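PDB 4YE5: peptidoglycan synthetase penicillin-binding protein 3 from Bifidobacterium adolescentis, which probably binds penicillin and probably cross-links peptidoglycan strands during cell-wall synthesis. Local coordinates for residues 208-220 with 426-438. Numbering follows the deposited sequence.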
loop_
_atom_site.group_PDB
_atom_site.type_symbol
_atom_site.label_atom_id
_atom_site.label_comp_id
_atom_site.label_asym_id
_atom_site.label_seq_id
_atom_site.Cartn_x
_atom_site.Cartn_y
_atom_site.Cartn_z
ATOM N N ASP A 208 -18.958 -3.866 26.366
ATOM C CA ASP A 208 -17.811 -2.991 26.153
ATOM C C ASP A 208 -17.433 -2.912 24.689
ATOM O O ASP A 208 -17.525 -3.904 23.966
ATOM C CB ASP A 208 -16.596 -3.506 26.920
ATOM C CG ASP A 208 -16.782 -3.436 28.411
ATOM O OD1 ASP A 208 -17.464 -2.497 28.871
ATOM O OD2 ASP A 208 -16.246 -4.316 29.116
ATOM N N ALA A 209 -16.990 -1.734 24.261
ATOM C CA ALA A 209 -16.359 -1.594 22.949
ATOM C C ALA A 209 -15.036 -2.338 22.950
ATOM O O ALA A 209 -14.385 -2.456 23.988
ATOM C CB ALA A 209 -16.123 -0.105 22.631
ATOM N N VAL A 210 -14.634 -2.842 21.785
ATOM C CA VAL A 210 -13.277 -3.324 21.595
ATOM C C VAL A 210 -12.651 -2.342 20.610
ATOM O O VAL A 210 -13.115 -2.214 19.477
ATOM C CB VAL A 210 -13.244 -4.753 21.023
ATOM C CG1 VAL A 210 -11.804 -5.184 20.746
ATOM C CG2 VAL A 210 -13.906 -5.723 21.991
ATOM N N ASN A 211 -11.641 -1.608 21.054
ATOM C CA ASN A 211 -11.085 -0.546 20.223
ATOM C C ASN A 211 -10.308 -1.175 19.079
ATOM O O ASN A 211 -9.950 -2.349 19.158
ATOM C CB ASN A 211 -10.201 0.382 21.043
ATOM C CG ASN A 211 -11.006 1.242 21.976
ATOM O OD1 ASN A 211 -12.150 1.595 21.669
ATOM N ND2 ASN A 211 -10.423 1.590 23.118
ATOM N N GLY A 212 -10.086 -0.424 18.008
ATOM C CA GLY A 212 -9.396 -0.985 16.853
ATOM C C GLY A 212 -7.991 -1.415 17.204
ATOM O O GLY A 212 -7.395 -0.897 18.147
ATOM N N SER A 213 -7.449 -2.356 16.440
ATOM C CA SER A 213 -6.060 -2.749 16.614
ATOM C C SER A 213 -5.157 -1.841 15.771
ATOM O O SER A 213 -5.635 -1.172 14.860
ATOM C CB SER A 213 -5.875 -4.213 16.223
ATOM O OG SER A 213 -6.437 -5.063 17.209
ATOM N N ASP A 214 -3.870 -1.794 16.093
ATOM C CA ASP A 214 -2.926 -0.982 15.326
ATOM C C ASP A 214 -2.276 -1.827 14.236
ATOM O O ASP A 214 -2.072 -3.026 14.409
ATOM C CB ASP A 214 -1.842 -0.397 16.222
ATOM C CG ASP A 214 -2.415 0.400 17.397
ATOM O OD1 ASP A 214 -3.396 1.158 17.215
ATOM O OD2 ASP A 214 -1.859 0.271 18.499
ATOM N N VAL A 215 -1.940 -1.183 13.125
ATOM C CA VAL A 215 -1.381 -1.861 11.970
ATOM C C VAL A 215 0.022 -1.325 11.708
ATOM O O VAL A 215 0.224 -0.106 11.596
ATOM C CB VAL A 215 -2.267 -1.620 10.723
ATOM C CG1 VAL A 215 -1.548 -2.058 9.454
ATOM C CG2 VAL A 215 -3.603 -2.344 10.868
ATOM N N THR A 216 0.989 -2.229 11.626
ATOM C CA THR A 216 2.366 -1.876 11.280
ATOM C C THR A 216 2.678 -2.290 9.841
ATOM O O THR A 216 2.505 -3.461 9.482
ATOM C CB THR A 216 3.350 -2.581 12.245
ATOM O OG1 THR A 216 3.167 -2.067 13.573
ATOM C CG2 THR A 216 4.796 -2.363 11.816
ATOM N N LEU A 217 3.129 -1.332 9.026
ATOM C CA LEU A 217 3.448 -1.575 7.613
ATOM C C LEU A 217 4.877 -2.085 7.488
ATOM O O LEU A 217 5.679 -1.880 8.391
ATOM C CB LEU A 217 3.332 -0.261 6.805
ATOM C CG LEU A 217 2.014 0.518 6.954
ATOM C CD1 LEU A 217 2.012 1.725 5.962
ATOM C CD2 LEU A 217 0.876 -0.441 6.663
ATOM N N THR A 218 5.195 -2.732 6.370
ATOM C CA THR A 218 6.587 -3.015 6.041
ATOM C C THR A 218 7.295 -1.758 5.498
ATOM O O THR A 218 8.525 -1.723 5.414
ATOM C CB THR A 218 6.687 -4.100 4.975
ATOM O OG1 THR A 218 5.999 -3.654 3.803
ATOM C CG2 THR A 218 6.060 -5.438 5.483
ATOM N N ILE A 219 6.512 -0.748 5.118
ATOM C CA ILE A 219 7.067 0.497 4.585
ATOM C C ILE A 219 7.949 1.170 5.633
ATOM O O ILE A 219 7.571 1.275 6.796
ATOM C CB ILE A 219 5.956 1.501 4.195
ATOM C CG1 ILE A 219 5.029 0.918 3.128
ATOM C CG2 ILE A 219 6.558 2.855 3.743
ATOM C CD1 ILE A 219 5.664 0.812 1.723
ATOM N N ASP A 220 9.121 1.626 5.206
ATOM C CA ASP A 220 10.016 2.421 6.054
ATOM C C ASP A 220 9.874 3.884 5.662
ATOM O O ASP A 220 10.084 4.237 4.505
ATOM C CB ASP A 220 11.472 2.006 5.826
ATOM C CG ASP A 220 12.443 2.752 6.732
ATOM O OD1 ASP A 220 12.767 3.915 6.414
ATOM O OD2 ASP A 220 12.875 2.176 7.759
ATOM N N PRO A 426 5.076 -14.548 -1.835
ATOM C CA PRO A 426 4.029 -13.527 -1.883
ATOM C C PRO A 426 4.599 -12.228 -1.298
ATOM O O PRO A 426 5.307 -12.273 -0.298
ATOM C CB PRO A 426 2.937 -14.102 -0.972
ATOM C CG PRO A 426 3.669 -15.050 -0.050
ATOM C CD PRO A 426 4.780 -15.625 -0.876
ATOM N N GLN A 427 4.335 -11.088 -1.920
ATOM C CA GLN A 427 4.809 -9.832 -1.342
ATOM C C GLN A 427 4.020 -9.489 -0.095
ATOM O O GLN A 427 2.899 -9.970 0.084
ATOM C CB GLN A 427 4.702 -8.701 -2.360
ATOM C CG GLN A 427 5.741 -8.824 -3.455
ATOM C CD GLN A 427 5.235 -8.239 -4.752
ATOM O OE1 GLN A 427 4.123 -8.567 -5.206
ATOM N NE2 GLN A 427 6.042 -7.384 -5.370
ATOM N N ARG A 428 4.604 -8.655 0.758
ATOM C CA ARG A 428 3.941 -8.249 2.002
ATOM C C ARG A 428 4.037 -6.744 2.198
ATOM O O ARG A 428 5.085 -6.161 1.972
ATOM C CB ARG A 428 4.572 -8.946 3.219
ATOM C CG ARG A 428 3.768 -8.762 4.494
ATOM C CD ARG A 428 4.265 -9.680 5.632
ATOM N NE ARG A 428 5.632 -9.337 6.032
ATOM C CZ ARG A 428 6.112 -9.446 7.271
ATOM N NH1 ARG A 428 5.345 -9.883 8.263
ATOM N NH2 ARG A 428 7.368 -9.102 7.520
ATOM N N ILE A 429 2.942 -6.122 2.617
ATOM C CA ILE A 429 2.989 -4.727 2.996
ATOM C C ILE A 429 2.470 -4.515 4.427
ATOM O O ILE A 429 2.813 -3.512 5.076
ATOM C CB ILE A 429 2.221 -3.831 1.992
ATOM C CG1 ILE A 429 2.606 -2.357 2.192
ATOM C CG2 ILE A 429 0.728 -4.062 2.095
ATOM C CD1 ILE A 429 2.135 -1.458 1.067
ATOM N N ILE A 430 1.654 -5.451 4.920
ATOM C CA ILE A 430 1.233 -5.428 6.323
ATOM C C ILE A 430 2.135 -6.354 7.143
ATOM O O ILE A 430 2.087 -7.570 6.993
ATOM C CB ILE A 430 -0.242 -5.876 6.499
ATOM C CG1 ILE A 430 -1.184 -5.017 5.656
ATOM C CG2 ILE A 430 -0.643 -5.821 7.975
ATOM C CD1 ILE A 430 -1.092 -3.516 5.914
ATOM N N LYS A 431 2.964 -5.774 7.998
ATOM C CA LYS A 431 3.955 -6.529 8.753
ATOM C C LYS A 431 3.349 -7.165 10.014
ATOM O O LYS A 431 3.565 -8.349 10.293
ATOM C CB LYS A 431 5.106 -5.593 9.125
ATOM C CG LYS A 431 6.094 -6.083 10.163
ATOM C CD LYS A 431 7.285 -5.127 10.167
ATOM C CE LYS A 431 8.240 -5.411 11.282
ATOM N NZ LYS A 431 9.362 -4.438 11.270
ATOM N N SER A 432 2.593 -6.381 10.774
ATOM C CA SER A 432 1.998 -6.895 12.010
ATOM C C SER A 432 0.748 -6.152 12.452
ATOM O O SER A 432 0.440 -5.061 11.961
ATOM C CB SER A 432 3.023 -6.935 13.152
ATOM O OG SER A 432 3.479 -5.640 13.493
ATOM N N ILE A 433 0.009 -6.782 13.361
ATOM C CA ILE A 433 -1.151 -6.169 13.972
ATOM C C ILE A 433 -0.984 -6.257 15.482
ATOM O O ILE A 433 -0.634 -7.320 15.998
ATOM C CB ILE A 433 -2.441 -6.885 13.524
ATOM C CG1 ILE A 433 -2.667 -6.648 12.024
ATOM C CG2 ILE A 433 -3.648 -6.416 14.353
ATOM C CD1 ILE A 433 -3.805 -7.451 11.446
ATOM N N THR A 434 -1.196 -5.136 16.179
ATOM C CA THR A 434 -1.080 -5.089 17.633
ATOM C C THR A 434 -2.472 -4.940 18.238
ATOM O O THR A 434 -3.152 -3.941 17.981
ATOM C CB THR A 434 -0.234 -3.887 18.097
ATOM O OG1 THR A 434 1.028 -3.898 17.431
ATOM C CG2 THR A 434 0.003 -3.938 19.602
ATOM N N ASP A 435 -2.899 -5.929 19.021
ATOM C CA ASP A 435 -4.249 -5.910 19.584
ATOM C C ASP A 435 -4.373 -4.975 20.791
ATOM O O ASP A 435 -3.411 -4.308 21.164
ATOM C CB ASP A 435 -4.773 -7.327 19.883
ATOM C CG ASP A 435 -4.012 -8.042 21.011
ATOM O OD1 ASP A 435 -3.393 -7.392 21.879
ATOM O OD2 ASP A 435 -4.053 -9.290 21.031
ATOM N N THR A 436 -5.560 -4.926 21.387
ATOM C CA THR A 436 -5.833 -4.001 22.489
ATOM C C THR A 436 -5.088 -4.356 23.781
ATOM O O THR A 436 -4.929 -3.509 24.658
ATOM C CB THR A 436 -7.342 -3.916 22.804
ATOM O OG1 THR A 436 -7.847 -5.234 23.038
ATOM C CG2 THR A 436 -8.096 -3.296 21.645
ATOM N N ALA A 437 -4.639 -5.603 23.900
ATOM C CA ALA A 437 -3.830 -5.998 25.050
ATOM C C ALA A 437 -2.359 -5.639 24.839
ATOM O O ALA A 437 -1.546 -5.766 25.745
ATOM C CB ALA A 437 -3.991 -7.489 25.341
ATOM N N GLY A 438 -2.025 -5.184 23.635
ATOM C CA GLY A 438 -0.656 -4.813 23.320
ATOM C C GLY A 438 0.139 -5.955 22.713
ATOM O O GLY A 438 1.356 -5.854 22.533
HETATM O O HOH W 1 -2.999 -1.662 20.146
HETATM O O HOH W 2 1.470 -3.642 14.800
#
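Thr216 faces both Lys431 and Ser432 in a classic beta bulge, where strands 214-217 and 430-434 run antiparallel as neighbours in a mixed sheet. The sheet ties the chain just ahead of helix 221-238 to a strand of the transpeptidase family region, and strand 35-36 lies along the other edge of 214-217.

Backbone bonds set the register. Asp214 and Thr434 form one hydrogen-bonded pair, in which Asp214 N to Thr434 O and Thr434 N to Asp214 O are both 2.9 Å. Thr216 N donates almost straight to Ser432 O (174° at the hydrogen). Thr216 O accepts twice, from Lys431 N at 2.8 Å and Ser432 N at 3.2 Å, and beyond this bulge Thr218 N is hydrogen-bonded to Ile429 O.

Asp214, Thr216, Ser432 and Thr434 share a polar face. One water there touches three hydroxyls, lying 2.6 Å from Thr216 OG1 and also bonding Ser432 OG and Thr434 OG1. A second water lies within bonding distance of Asp214 OD2 and Asp435 O, while Asp214 OD1 takes the backbone N-H of Lys34.

Val215 and Ile433 share the other face. The end of Ile430 comes back to touch Leu217 CD2 with its CD1 at 3.7 Å and Val215 CG1 at 3.9 Å, the side chains crossing obliquely. Helix 172-176 adds Met176 against Ile430 and Ile173 against Leu217.

At the bulge end, Thr218 CG2 packs on Lys431 CB; the extended lysine chain carries NZ away to Thr38. With chi1 at 59°, Thr218 OG1 is turned to within 3.2 Å of Arg428 O, while its hydrogen bond goes to Ile255 O.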